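Local coordinates for protein (R)-specific enoyl-CoA hydratase (Pseudomonas aeruginosa, PDB 5CPG) that catalyses, as an (R)-specific hydratase of the MaoC family, the reversible addition of water to trans-2-enoyl-CoA, using a hotdog fold, at residues E107-P110 and V114-A117; L83-R88 and M116-F121. All blocks are in the same frame, centred on the assembly; numbering follows the deposited sequence. Where two conformers were deposited one is given.

Contact 1: E107-P110 and V114-A117; sequences EKLP and VRMA
At the turn end of the beta hairpin made by strands 98-109 and 113-121 of the hotdog fold, Glu-107 and Arg-115 face each other as an antiparallel hydrogen-bonded pair. Arg-115 N donates to Glu-107 O at 3.0 Å, while the return bond from Glu-107 N to Arg-115 O is weak at 3.3 Å. The same Glu-107 carbonyl oxygen also receives a CA-H...O contact from Val-114 CA, 3.4 Å from Glu-107 O, and so is approached by two neighbouring residues of the partner strand.

Glu-107 and Arg-115 project from the same face of the sheet and run side by side. The glutamate is extended beyond CG, whereas the arginine chain bends at its third torsion (chi3 -69°), swinging the guanidinium round so that its NH2 edge meets the carboxylate. A salt bridge results between Glu-107 OE1 and Arg-115 NH2, 2.6 Å apart, with the carboxylate carbon lying in plane at the guanidinium edge. The two flat groups are turned 50° from each other. Glu-107 OE2 also lies 2.9 Å from Arg-115 NH2, which stands above the carboxylate plane, and OE1 is the closer oxygen. Leu-109 CD1 comes obliquely to 3.8 Å from Arg-115 NH2. On the other face, Lys-108 lies across from Val-114; its NZ turns away to the backbone oxygens of Tyr-8 and Leu-11.

Arg-115 NE hydrogen-bonds a glycerol, probably from the crystallisation liquor, so the guanidinium uses separate nitrogens for its two polar partners. At this partly exposed site the opposite charges would be expected to largely offset each other.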
loop_
_atom_site.group_PDB
_atom_site.type_symbol
_atom_site.label_atom_id
_atom_site.label_comp_id
_atom_site.label_asym_id
_atom_site.label_seq_id
_atom_site.Cartn_x
_atom_site.Cartn_y
_atom_site.Cartn_z
ATOM N N GLU A 107 -1.724 -15.209 16.554
ATOM C CA GLU A 107 -2.082 -15.001 17.960
ATOM C C GLU A 107 -3.448 -14.359 18.059
ATOM O O GLU A 107 -3.742 -13.467 17.271
ATOM C CB GLU A 107 -1.061 -14.091 18.663
ATOM C CG GLU A 107 0.387 -14.536 18.554
ATOM C CD GLU A 107 1.388 -13.501 19.029
ATOM O OE1 GLU A 107 1.140 -12.829 20.058
ATOM O OE2 GLU A 107 2.434 -13.359 18.370
ATOM N N LYS A 108 -4.257 -14.785 19.023
ATOM C CA LYS A 108 -5.445 -14.054 19.424
ATOM C C LYS A 108 -5.156 -13.332 20.740
ATOM O O LYS A 108 -4.641 -13.930 21.680
ATOM C CB LYS A 108 -6.632 -14.981 19.546
ATOM C CG LYS A 108 -7.077 -15.498 18.160
ATOM C CD LYS A 108 -8.164 -16.570 18.253
ATOM C CE LYS A 108 -9.415 -16.060 18.939
ATOM N NZ LYS A 108 -10.513 -17.071 18.854
ATOM N N LEU A 109 -5.485 -12.044 20.783
ATOM C CA LEU A 109 -5.023 -11.149 21.842
ATOM C C LEU A 109 -6.201 -10.365 22.460
ATOM O O LEU A 109 -7.324 -10.377 21.945
ATOM C CB LEU A 109 -3.992 -10.173 21.279
ATOM C CG LEU A 109 -2.732 -10.760 20.651
ATOM C CD1 LEU A 109 -1.978 -9.732 19.826
ATOM C CD2 LEU A 109 -1.799 -11.297 21.716
ATOM N N PRO A 110 -5.945 -9.681 23.593
ATOM C CA PRO A 110 -7.077 -8.972 24.203
ATOM C C PRO A 110 -7.638 -7.874 23.303
ATOM O O PRO A 110 -6.982 -7.446 22.355
ATOM C CB PRO A 110 -6.474 -8.373 25.476
ATOM C CG PRO A 110 -5.318 -9.323 25.815
ATOM C CD PRO A 110 -4.763 -9.728 24.476
ATOM N N VAL A 114 -5.845 -9.458 16.821
ATOM C CA VAL A 114 -5.244 -10.626 16.181
ATOM C C VAL A 114 -3.948 -10.216 15.529
ATOM O O VAL A 114 -3.852 -9.107 14.992
ATOM C CB VAL A 114 -6.204 -11.232 15.147
ATOM C CG1 VAL A 114 -5.565 -12.373 14.372
ATOM C CG2 VAL A 114 -7.487 -11.728 15.803
ATOM N N ARG A 115 -2.911 -11.047 15.677
ATOM C CA ARG A 115 -1.678 -10.905 14.928
ATOM C C ARG A 115 -1.713 -11.910 13.776
ATOM O O ARG A 115 -1.953 -13.091 13.991
ATOM C CB ARG A 115 -0.458 -11.126 15.851
ATOM C CG ARG A 115 0.867 -11.108 15.160
ATOM C CD ARG A 115 2.059 -11.048 16.119
ATOM N NE ARG A 115 2.097 -9.750 16.779
ATOM C CZ ARG A 115 1.835 -9.557 18.068
ATOM N NH1 ARG A 115 1.884 -8.327 18.569
ATOM N NH2 ARG A 115 1.540 -10.592 18.852
ATOM N N MET A 116 -1.544 -11.417 12.548
ATOM C CA MET A 116 -1.761 -12.194 11.332
ATOM C C MET A 116 -0.475 -12.204 10.569
ATOM O O MET A 116 0.115 -11.124 10.333
ATOM C CB MET A 116 -2.884 -11.570 10.478
ATOM C CG MET A 116 -3.275 -12.392 9.287
ATOM S SD MET A 116 -4.503 -13.669 9.684
ATOM C CE MET A 116 -5.658 -12.625 10.545
ATOM N N ALA A 117 0.025 -13.390 10.213
ATOM C CA ALA A 117 1.182 -13.424 9.335
ATOM C C ALA A 117 0.692 -13.055 7.927
ATOM O O ALA A 117 -0.408 -13.445 7.559
ATOM C CB ALA A 117 1.826 -14.801 9.325
#

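Contact 2: L83-R88 and M116-F121; sequences LGQTLR and MATRVF
Gln-85 and Thr-118 reach for each other from opposite directions, and the carboxamide of the glutamine meets the threonine hydroxyl. Gln-85 NE2 donates to Thr-118 OG1 over 2.9 Å with an N-H...O angle of 152°, and the hydroxyl lies close to the amide plane, 14° out of it. Gln-85 NE2 also donates to Thr-86 O, 2.8 Å away, again near the amide plane but arriving above the plane of that carbonyl. Between them these two acceptors hold the NH2 end of the amide, and Gln-85 OE1 is bonded by the hydroxyl of Tyr-82, which fixes which way round the amide sits.

Strands 81-89 and 113-121 are not neighbours in the hotdog sheet: strand 127-136 runs between them, and the bond crosses on the face covered by the central helix 62-73. Ile-67 of that helix packs against both Gln-85 and Thr-118, so the polar pair is buried beside it. On its outer edge, strand 81-89 pairs antiparallel with a strand of the second subunit, continuing the sheet across the dimer interface, and Met-61 of that subunit packs on Gln-85.

The glutamine gets there by bending at its second torsion (chi2 75°), which turns the amide across toward strand 113-121, with NE2 still near the carbonyl of Thr-86. Thr-118 directs its CB toward strand 81-89 and presents OG1 to NE2. Thr-118 CG2 touches the amide only loosely, 4.1 Å from Gln-85 OE1.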
loop_
_atom_site.group_PDB
_atom_site.type_symbol
_atom_site.label_atom_id
_atom_site.label_comp_id
_atom_site.label_asym_id
_atom_site.label_seq_id
_atom_site.Cartn_x
_atom_site.Cartn_y
_atom_site.Cartn_z
ATOM N N LEU A 83 -4.900 -2.132 12.420
ATOM C CA LEU A 83 -4.152 -1.369 13.410
ATOM C C LEU A 83 -2.715 -1.146 12.985
ATOM O O LEU A 83 -2.163 -0.102 13.276
ATOM C CB LEU A 83 -4.170 -2.053 14.760
ATOM C CG LEU A 83 -5.579 -2.240 15.303
ATOM C CD1 LEU A 83 -5.469 -3.027 16.574
ATOM C CD2 LEU A 83 -6.179 -0.877 15.607
ATOM N N GLY A 84 -2.077 -2.142 12.354
ATOM C CA GLY A 84 -0.688 -1.974 11.960
ATOM C C GLY A 84 -0.270 -3.022 10.941
ATOM O O GLY A 84 -0.910 -4.101 10.838
ATOM N N GLN A 85 0.818 -2.729 10.233
ATOM C CA GLN A 85 1.339 -3.685 9.266
ATOM C C GLN A 85 2.825 -3.522 9.154
ATOM O O GLN A 85 3.343 -2.393 8.983
ATOM C CB GLN A 85 0.665 -3.454 7.896
ATOM C CG GLN A 85 1.245 -4.267 6.753
ATOM C CD GLN A 85 0.810 -5.732 6.836
ATOM O OE1 GLN A 85 -0.373 -6.017 6.866
ATOM N NE2 GLN A 85 1.780 -6.654 6.858
ATOM N N THR A 86 3.522 -4.660 9.145
ATOM C CA THR A 86 4.940 -4.656 8.835
ATOM C C THR A 86 5.184 -5.383 7.528
ATOM O O THR A 86 4.560 -6.364 7.254
ATOM C CB THR A 86 5.750 -5.286 9.979
ATOM O OG1 THR A 86 5.442 -4.572 11.179
ATOM C CG2 THR A 86 7.247 -5.213 9.724
ATOM N N LEU A 87 6.082 -4.851 6.738
ATOM C CA LEU A 87 6.402 -5.437 5.440
ATOM C C LEU A 87 7.901 -5.538 5.263
ATOM O O LEU A 87 8.650 -4.570 5.497
ATOM C CB LEU A 87 5.817 -4.579 4.295
ATOM C CG LEU A 87 4.298 -4.458 4.331
ATOM C CD1 LEU A 87 3.859 -3.302 3.397
ATOM C CD2 LEU A 87 3.653 -5.748 3.840
ATOM N N ARG A 88 8.358 -6.693 4.808
ATOM C CA ARG A 88 9.754 -6.758 4.360
ATOM C C ARG A 88 9.702 -7.190 2.902
ATOM O O ARG A 88 9.059 -8.187 2.568
ATOM C CB ARG A 88 10.543 -7.733 5.213
ATOM C CG ARG A 88 10.568 -7.319 6.682
ATOM C CD ARG A 88 11.135 -8.377 7.627
ATOM N NE ARG A 88 10.252 -9.534 7.867
ATOM C CZ ARG A 88 9.267 -9.560 8.771
ATOM N NH1 ARG A 88 8.964 -8.488 9.516
ATOM N NH2 ARG A 88 8.550 -10.653 8.933
ATOM N N MET A 116 -1.544 -11.417 12.548
ATOM C CA MET A 116 -1.761 -12.194 11.332
ATOM C C MET A 116 -0.475 -12.204 10.569
ATOM O O MET A 116 0.115 -11.124 10.333
ATOM C CB MET A 116 -2.884 -11.570 10.478
ATOM C CG MET A 116 -3.275 -12.392 9.287
ATOM S SD MET A 116 -4.503 -13.669 9.684
ATOM C CE MET A 116 -5.658 -12.625 10.545
ATOM N N ALA A 117 0.025 -13.390 10.213
ATOM C CA ALA A 117 1.182 -13.424 9.335
ATOM C C ALA A 117 0.692 -13.055 7.927
ATOM O O ALA A 117 -0.408 -13.445 7.559
ATOM C CB ALA A 117 1.826 -14.801 9.325
ATOM N N THR A 118 1.475 -12.282 7.174
ATOM C CA THR A 118 1.038 -11.815 5.853
ATOM C C THR A 118 2.179 -12.038 4.875
ATOM O O THR A 118 3.106 -11.252 4.808
ATOM C CB THR A 118 0.608 -10.318 5.874
ATOM O OG1 THR A 118 1.723 -9.523 6.293
ATOM C CG2 THR A 118 -0.533 -10.094 6.866
ATOM N N ARG A 119 2.157 -13.160 4.148
ATOM C CA ARG A 119 3.253 -13.522 3.262
ATOM C C ARG A 119 2.776 -13.431 1.823
ATOM O O ARG A 119 1.589 -13.672 1.569
ATOM C CB ARG A 119 3.741 -14.957 3.546
ATOM C CG ARG A 119 4.022 -15.209 5.052
ATOM C CD ARG A 119 4.051 -16.709 5.380
ATOM N NE ARG A 119 4.160 -16.924 6.844
ATOM C CZ ARG A 119 3.335 -17.673 7.577
ATOM N NH1 ARG A 119 2.336 -18.352 7.023
ATOM N NH2 ARG A 119 3.547 -17.787 8.883
ATOM N N VAL A 120 3.684 -13.117 0.914
ATOM C CA VAL A 120 3.308 -13.053 -0.508
ATOM C C VAL A 120 4.326 -13.859 -1.294
ATOM O O VAL A 120 5.537 -13.700 -1.121
ATOM C CB VAL A 120 3.284 -11.609 -1.083
ATOM C CG1 VAL A 120 2.738 -11.642 -2.533
ATOM C CG2 VAL A 120 2.427 -10.710 -0.220
ATOM N N PHE A 121 3.806 -14.713 -2.175
ATOM C CA PHE A 121 4.636 -15.569 -3.022
ATOM C C PHE A 121 4.327 -15.342 -4.473
ATOM O O PHE A 121 3.192 -15.040 -4.814
ATOM C CB PHE A 121 4.394 -17.050 -2.710
ATOM C CG PHE A 121 4.692 -17.418 -1.291
ATOM C CD1 PHE A 121 3.697 -17.327 -0.352
ATOM C CD2 PHE A 121 5.970 -17.797 -0.905
ATOM C CE1 PHE A 121 3.932 -17.637 1.000
ATOM C CE2 PHE A 121 6.232 -18.127 0.471
ATOM C CZ PHE A 121 5.209 -18.041 1.399
#

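How the contacts relate
Both contacts use strand 113-121 and share Met-116 and Ala-117, with their centres 12 Å apart in a single antiparallel sheet. Along the chain, strand 81-89 comes first, then strand 98-109, then the shared strand; strand 127-136, which lies between the two strands of contact 2, follows it in the chain. Contact 1 links sheet neighbours near the surface, about 18 Å from the centre of the chain. Contact 2 lies deeper, about 9 Å from that centre, and spans strand 127-136 by side chains alone. Together they follow the sheet from its hairpin turn to the helix-covered interior and on toward the strand that meets the second subunit in the dimer.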